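Local coordinates for flagellar basal body protein (Helicobacter pylori, PDB 5NPY), which probably builds part of the flagellar hook, the curved joint that links the rotary motor to the filament, at residues N127-P139 against T173-Y185. Sequence-based numbering, arbitrary orientation.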
loop_
_atom_site.group_PDB
_atom_site.type_symbol
_atom_site.label_atom_id
_atom_site.label_comp_id
_atom_site.label_asym_id
_atom_site.label_seq_id
_atom_site.Cartn_x
_atom_site.Cartn_y
_atom_site.Cartn_z
ATOM N N ASN A 127 -36.429 21.633 -10.871
ATOM C CA ASN A 127 -36.465 20.876 -12.123
ATOM C C ASN A 127 -35.335 21.369 -13.033
ATOM O O ASN A 127 -35.533 22.061 -14.034
ATOM C CB ASN A 127 -37.842 20.968 -12.778
ATOM C CG ASN A 127 -38.245 22.388 -13.140
ATOM O OD1 ASN A 127 -37.822 23.355 -12.507
ATOM N ND2 ASN A 127 -39.070 22.517 -14.173
ATOM N N PHE A 128 -34.117 20.981 -12.658
ATOM C CA PHE A 128 -32.907 21.416 -13.340
ATOM C C PHE A 128 -32.538 20.462 -14.473
ATOM O O PHE A 128 -32.846 19.267 -14.443
ATOM C CB PHE A 128 -31.743 21.520 -12.353
ATOM C CG PHE A 128 -31.991 22.469 -11.218
ATOM C CD1 PHE A 128 -31.621 22.138 -9.930
ATOM C CD2 PHE A 128 -32.593 23.694 -11.440
ATOM C CE1 PHE A 128 -31.845 23.008 -8.885
ATOM C CE2 PHE A 128 -32.824 24.568 -10.400
ATOM C CZ PHE A 128 -32.449 24.224 -9.123
ATOM N N ALA A 129 -31.864 21.008 -15.477
ATOM C CA ALA A 129 -31.429 20.230 -16.625
ATOM C C ALA A 129 -30.117 20.815 -17.121
ATOM O O ALA A 129 -29.709 21.904 -16.712
ATOM C CB ALA A 129 -32.491 20.222 -17.727
ATOM N N ARG A 130 -29.447 20.072 -18.000
ATOM C CA ARG A 130 -28.188 20.508 -18.589
ATOM C C ARG A 130 -28.445 21.150 -19.944
ATOM O O ARG A 130 -29.190 20.600 -20.764
ATOM C CB ARG A 130 -27.207 19.344 -18.760
ATOM C CG ARG A 130 -27.302 18.255 -17.717
ATOM C CD ARG A 130 -26.143 17.290 -17.862
ATOM N NE ARG A 130 -26.565 15.914 -17.618
ATOM C CZ ARG A 130 -25.730 14.888 -17.491
ATOM N NH1 ARG A 130 -24.422 15.095 -17.564
ATOM N NH2 ARG A 130 -26.201 13.664 -17.276
ATOM N N ASP A 131 -27.821 22.302 -20.183
ATOM C CA ASP A 131 -27.822 22.881 -21.520
ATOM C C ASP A 131 -26.809 22.117 -22.382
ATOM O O ASP A 131 -26.250 21.094 -21.968
ATOM C CB ASP A 131 -27.568 24.390 -21.452
ATOM C CG ASP A 131 -26.159 24.745 -21.010
ATOM O OD1 ASP A 131 -25.412 23.843 -20.592
ATOM O OD2 ASP A 131 -25.794 25.940 -21.059
ATOM N N ALA A 132 -26.558 22.611 -23.599
ATOM C CA ALA A 132 -25.735 21.868 -24.555
ATOM C C ALA A 132 -24.346 21.553 -24.008
ATOM O O ALA A 132 -23.741 20.545 -24.395
ATOM C CB ALA A 132 -25.617 22.647 -25.867
ATOM N N ASP A 133 -23.832 22.386 -23.104
ATOM C CA ASP A 133 -22.467 22.264 -22.610
ATOM C C ASP A 133 -22.397 21.673 -21.211
ATOM O O ASP A 133 -21.355 21.775 -20.560
ATOM C CB ASP A 133 -21.785 23.628 -22.637
ATOM C CG ASP A 133 -22.007 24.350 -23.944
ATOM O OD1 ASP A 133 -23.073 24.988 -24.092
ATOM O OD2 ASP A 133 -21.126 24.259 -24.827
ATOM N N GLY A 134 -23.484 21.068 -20.734
ATOM C CA GLY A 134 -23.476 20.433 -19.432
ATOM C C GLY A 134 -23.592 21.364 -18.249
ATOM O O GLY A 134 -23.188 20.987 -17.145
ATOM N N TYR A 135 -24.115 22.576 -18.435
ATOM C CA TYR A 135 -24.389 23.476 -17.320
ATOM C C TYR A 135 -25.783 23.198 -16.779
ATOM O O TYR A 135 -26.717 22.971 -17.550
ATOM C CB TYR A 135 -24.289 24.948 -17.742
ATOM C CG TYR A 135 -22.886 25.516 -17.779
ATOM C CD1 TYR A 135 -22.133 25.498 -18.948
ATOM C CD2 TYR A 135 -22.316 26.073 -16.646
ATOM C CE1 TYR A 135 -20.847 26.017 -18.980
ATOM C CE2 TYR A 135 -21.031 26.591 -16.667
ATOM C CZ TYR A 135 -20.302 26.561 -17.833
ATOM O OH TYR A 135 -19.027 27.076 -17.840
ATOM N N LEU A 136 -25.916 23.210 -15.453
ATOM C CA LEU A 136 -27.233 23.085 -14.835
ATOM C C LEU A 136 -28.002 24.388 -15.012
ATOM O O LEU A 136 -27.493 25.466 -14.697
ATOM C CB LEU A 136 -27.122 22.744 -13.347
ATOM C CG LEU A 136 -26.243 21.574 -12.902
ATOM C CD1 LEU A 136 -26.639 21.134 -11.505
ATOM C CD2 LEU A 136 -26.322 20.411 -13.882
ATOM N N VAL A 137 -29.227 24.287 -15.529
ATOM C CA VAL A 137 -30.043 25.451 -15.851
ATOM C C VAL A 137 -31.483 25.176 -15.454
ATOM O O VAL A 137 -31.937 24.027 -15.455
ATOM C CB VAL A 137 -29.979 25.813 -17.351
ATOM C CG1 VAL A 137 -28.598 26.358 -17.724
ATOM C CG2 VAL A 137 -30.381 24.594 -18.217
ATOM N N THR A 138 -32.193 26.247 -15.107
ATOM C CA THR A 138 -33.640 26.234 -14.928
ATOM C C THR A 138 -34.299 26.225 -16.313
ATOM O O THR A 138 -33.626 26.223 -17.352
ATOM C CB THR A 138 -34.047 27.431 -14.071
ATOM O OG1 THR A 138 -33.795 28.645 -14.788
ATOM C CG2 THR A 138 -33.247 27.445 -12.789
ATOM N N PRO A 139 -35.636 26.174 -16.390
ATOM C CA PRO A 139 -36.270 26.305 -17.716
ATOM C C PRO A 139 -36.138 27.701 -18.327
ATOM O O PRO A 139 -36.244 27.831 -19.552
ATOM C CB PRO A 139 -37.737 25.937 -17.449
ATOM C CG PRO A 139 -37.710 25.134 -16.189
ATOM C CD PRO A 139 -36.611 25.743 -15.372
ATOM N N THR A 173 -18.092 30.252 -1.456
ATOM C CA THR A 173 -18.185 30.912 -2.754
ATOM C C THR A 173 -18.904 29.994 -3.735
ATOM O O THR A 173 -18.410 28.905 -4.047
ATOM C CB THR A 173 -16.804 31.293 -3.279
ATOM O OG1 THR A 173 -16.259 32.331 -2.452
ATOM C CG2 THR A 173 -16.892 31.772 -4.723
ATOM N N LEU A 174 -20.058 30.446 -4.222
ATOM C CA LEU A 174 -20.918 29.667 -5.101
ATOM C C LEU A 174 -20.781 30.156 -6.535
ATOM O O LEU A 174 -20.639 31.358 -6.775
ATOM C CB LEU A 174 -22.378 29.775 -4.653
ATOM C CG LEU A 174 -22.583 29.556 -3.154
ATOM C CD1 LEU A 174 -24.056 29.751 -2.762
ATOM C CD2 LEU A 174 -22.066 28.170 -2.725
ATOM N N SER A 175 -20.845 29.227 -7.483
ATOM C CA SER A 175 -20.734 29.563 -8.897
ATOM C C SER A 175 -21.589 28.580 -9.686
ATOM O O SER A 175 -22.130 27.621 -9.119
ATOM C CB SER A 175 -19.267 29.538 -9.357
ATOM O OG SER A 175 -18.770 28.220 -9.505
ATOM N N PRO A 176 -21.761 28.805 -10.994
ATOM C CA PRO A 176 -22.527 27.851 -11.802
ATOM C C PRO A 176 -21.859 26.489 -11.851
ATOM O O PRO A 176 -20.640 26.382 -12.008
ATOM C CB PRO A 176 -22.554 28.505 -13.184
ATOM C CG PRO A 176 -22.472 29.937 -12.897
ATOM C CD PRO A 176 -21.504 30.040 -11.756
ATOM N N LEU A 177 -22.672 25.443 -11.715
ATOM C CA LEU A 177 -22.191 24.069 -11.783
ATOM C C LEU A 177 -22.198 23.578 -13.224
ATOM O O LEU A 177 -23.162 23.798 -13.963
ATOM C CB LEU A 177 -23.057 23.156 -10.912
ATOM C CG LEU A 177 -23.139 23.641 -9.468
ATOM C CD1 LEU A 177 -23.820 22.598 -8.584
ATOM C CD2 LEU A 177 -21.746 24.013 -8.927
ATOM N N GLN A 178 -21.118 22.909 -13.621
ATOM C CA GLN A 178 -20.970 22.394 -14.983
ATOM C C GLN A 178 -20.564 20.924 -14.912
ATOM O O GLN A 178 -19.397 20.595 -14.673
ATOM C CB GLN A 178 -19.954 23.205 -15.775
ATOM C CG GLN A 178 -19.865 22.783 -17.232
ATOM C CD GLN A 178 -18.649 23.346 -17.945
ATOM O OE1 GLN A 178 -17.708 23.836 -17.313
ATOM N NE2 GLN A 178 -18.663 23.276 -19.272
ATOM N N ILE A 179 -21.531 20.042 -15.123
ATOM C CA ILE A 179 -21.272 18.610 -15.138
ATOM C C ILE A 179 -21.684 18.080 -16.504
ATOM O O ILE A 179 -22.853 17.715 -16.696
ATOM C CB ILE A 179 -22.025 17.897 -14.007
ATOM C CG1 ILE A 179 -21.662 18.516 -12.655
ATOM C CG2 ILE A 179 -21.739 16.403 -14.020
ATOM C CD1 ILE A 179 -22.492 18.001 -11.512
ATOM N N PRO A 180 -20.776 18.034 -17.477
ATOM C CA PRO A 180 -21.132 17.515 -18.805
ATOM C C PRO A 180 -21.535 16.046 -18.746
ATOM O O PRO A 180 -21.401 15.366 -17.723
ATOM C CB PRO A 180 -19.855 17.713 -19.633
ATOM C CG PRO A 180 -19.039 18.725 -18.857
ATOM C CD PRO A 180 -19.388 18.528 -17.419
ATOM N N GLN A 181 -22.024 15.552 -19.888
ATOM C CA GLN A 181 -22.559 14.196 -19.986
ATOM C C GLN A 181 -21.472 13.170 -20.315
ATOM O O GLN A 181 -21.231 12.240 -19.539
ATOM C CB GLN A 181 -23.677 14.150 -21.033
ATOM C CG GLN A 181 -24.351 12.789 -21.169
ATOM C CD GLN A 181 -25.584 12.824 -22.049
ATOM O OE1 GLN A 181 -25.686 13.636 -22.978
ATOM N NE2 GLN A 181 -26.534 11.943 -21.760
ATOM N N ASP A 182 -20.827 13.314 -21.471
ATOM C CA ASP A 182 -19.702 12.449 -21.803
ATOM C C ASP A 182 -18.509 12.809 -20.931
ATOM O O ASP A 182 -17.715 13.689 -21.282
ATOM C CB ASP A 182 -19.340 12.557 -23.288
ATOM C CG ASP A 182 -18.023 11.861 -23.619
ATOM O OD1 ASP A 182 -17.995 10.612 -23.646
ATOM O OD2 ASP A 182 -17.015 12.563 -23.852
ATOM N N LEU A 183 -18.379 12.143 -19.786
ATOM C CA LEU A 183 -17.283 12.386 -18.859
ATOM C C LEU A 183 -16.445 11.121 -18.746
ATOM O O LEU A 183 -16.947 10.076 -18.317
ATOM C CB LEU A 183 -17.808 12.816 -17.487
ATOM C CG LEU A 183 -17.618 14.283 -17.108
ATOM C CD1 LEU A 183 -16.204 14.544 -16.634
ATOM C CD2 LEU A 183 -17.922 15.158 -18.290
ATOM N N THR A 184 -15.180 11.210 -19.146
ATOM C CA THR A 184 -14.221 10.154 -18.865
ATOM C C THR A 184 -13.428 10.505 -17.614
ATOM O O THR A 184 -13.439 11.639 -17.133
ATOM C CB THR A 184 -13.269 9.916 -20.049
ATOM O OG1 THR A 184 -12.588 11.132 -20.401
ATOM C CG2 THR A 184 -14.042 9.371 -21.265
ATOM N N TYR A 185 -12.760 9.497 -17.070
ATOM C CA TYR A 185 -11.865 9.656 -15.930
ATOM C C TYR A 185 -10.436 9.538 -16.432
ATOM O O TYR A 185 -10.047 8.476 -16.923
ATOM C CB TYR A 185 -12.135 8.589 -14.873
ATOM C CG TYR A 185 -11.346 8.793 -13.614
ATOM C CD1 TYR A 185 -11.894 9.484 -12.545
ATOM C CD2 TYR A 185 -10.061 8.303 -13.490
ATOM C CE1 TYR A 185 -11.185 9.678 -11.387
ATOM C CE2 TYR A 185 -9.340 8.495 -12.336
ATOM C CZ TYR A 185 -9.910 9.189 -11.289
ATOM O OH TYR A 185 -9.218 9.388 -10.127
#
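Tyr135 lies flat on the side chain of Gln178. Gln178 CG sits 3.7 Å from the centroid of the Tyr135 ring, almost on its normal, a CH-pi contact. The amide of Gln178 is stacked on the same ring, its plane tilted 13° from that of the ring. Gln178 reaches across the ring because CG is anti to its own backbone N (chi1 -175°) and the chain stays extended beyond it. Its NE2 then makes a straight but weak hydrogen bond to Asp133 O, which helps orient the amide. Pro176 CB meets the Tyr135 ring at its edge.

The backbones are tightest between 134-136 and 177-180. Leu136 N donates to Leu177 O at 3.2 Å, and Ile179 N makes a weak, bent bond to Gly134 O. Gly134 CA is 3.8 Å from Pro180 CA, with no side chain between the backbones. Leu136 and Leu177 pack on the buried side, with Leu136 CG 4.1 Å from Leu177 CB. Leu136 also touches Val144, and Leu177 reaches Ala503 and Ile505. Arg130 is held closely too. Its NH1 hydrogen-bonds Ile179 O at 3.2 Å, and Gln181 CB lies over one guanidinium face.

The solvent side is looser. There Asp133 and Gln181 are exposed and only slightly covered.

The type I turn 131-134 has its Gly134 N to Asp131 O bond, and Asp131 OD1 accepts from Tyr135 N just beyond it. The tip of the beta hairpin 127-130/136-137 thus packs on the 177-183 connection through one isolated beta bridge, Tyr135 with Gln178, and these side-chain contacts, within the D1 domain of the FlgE/F/G family.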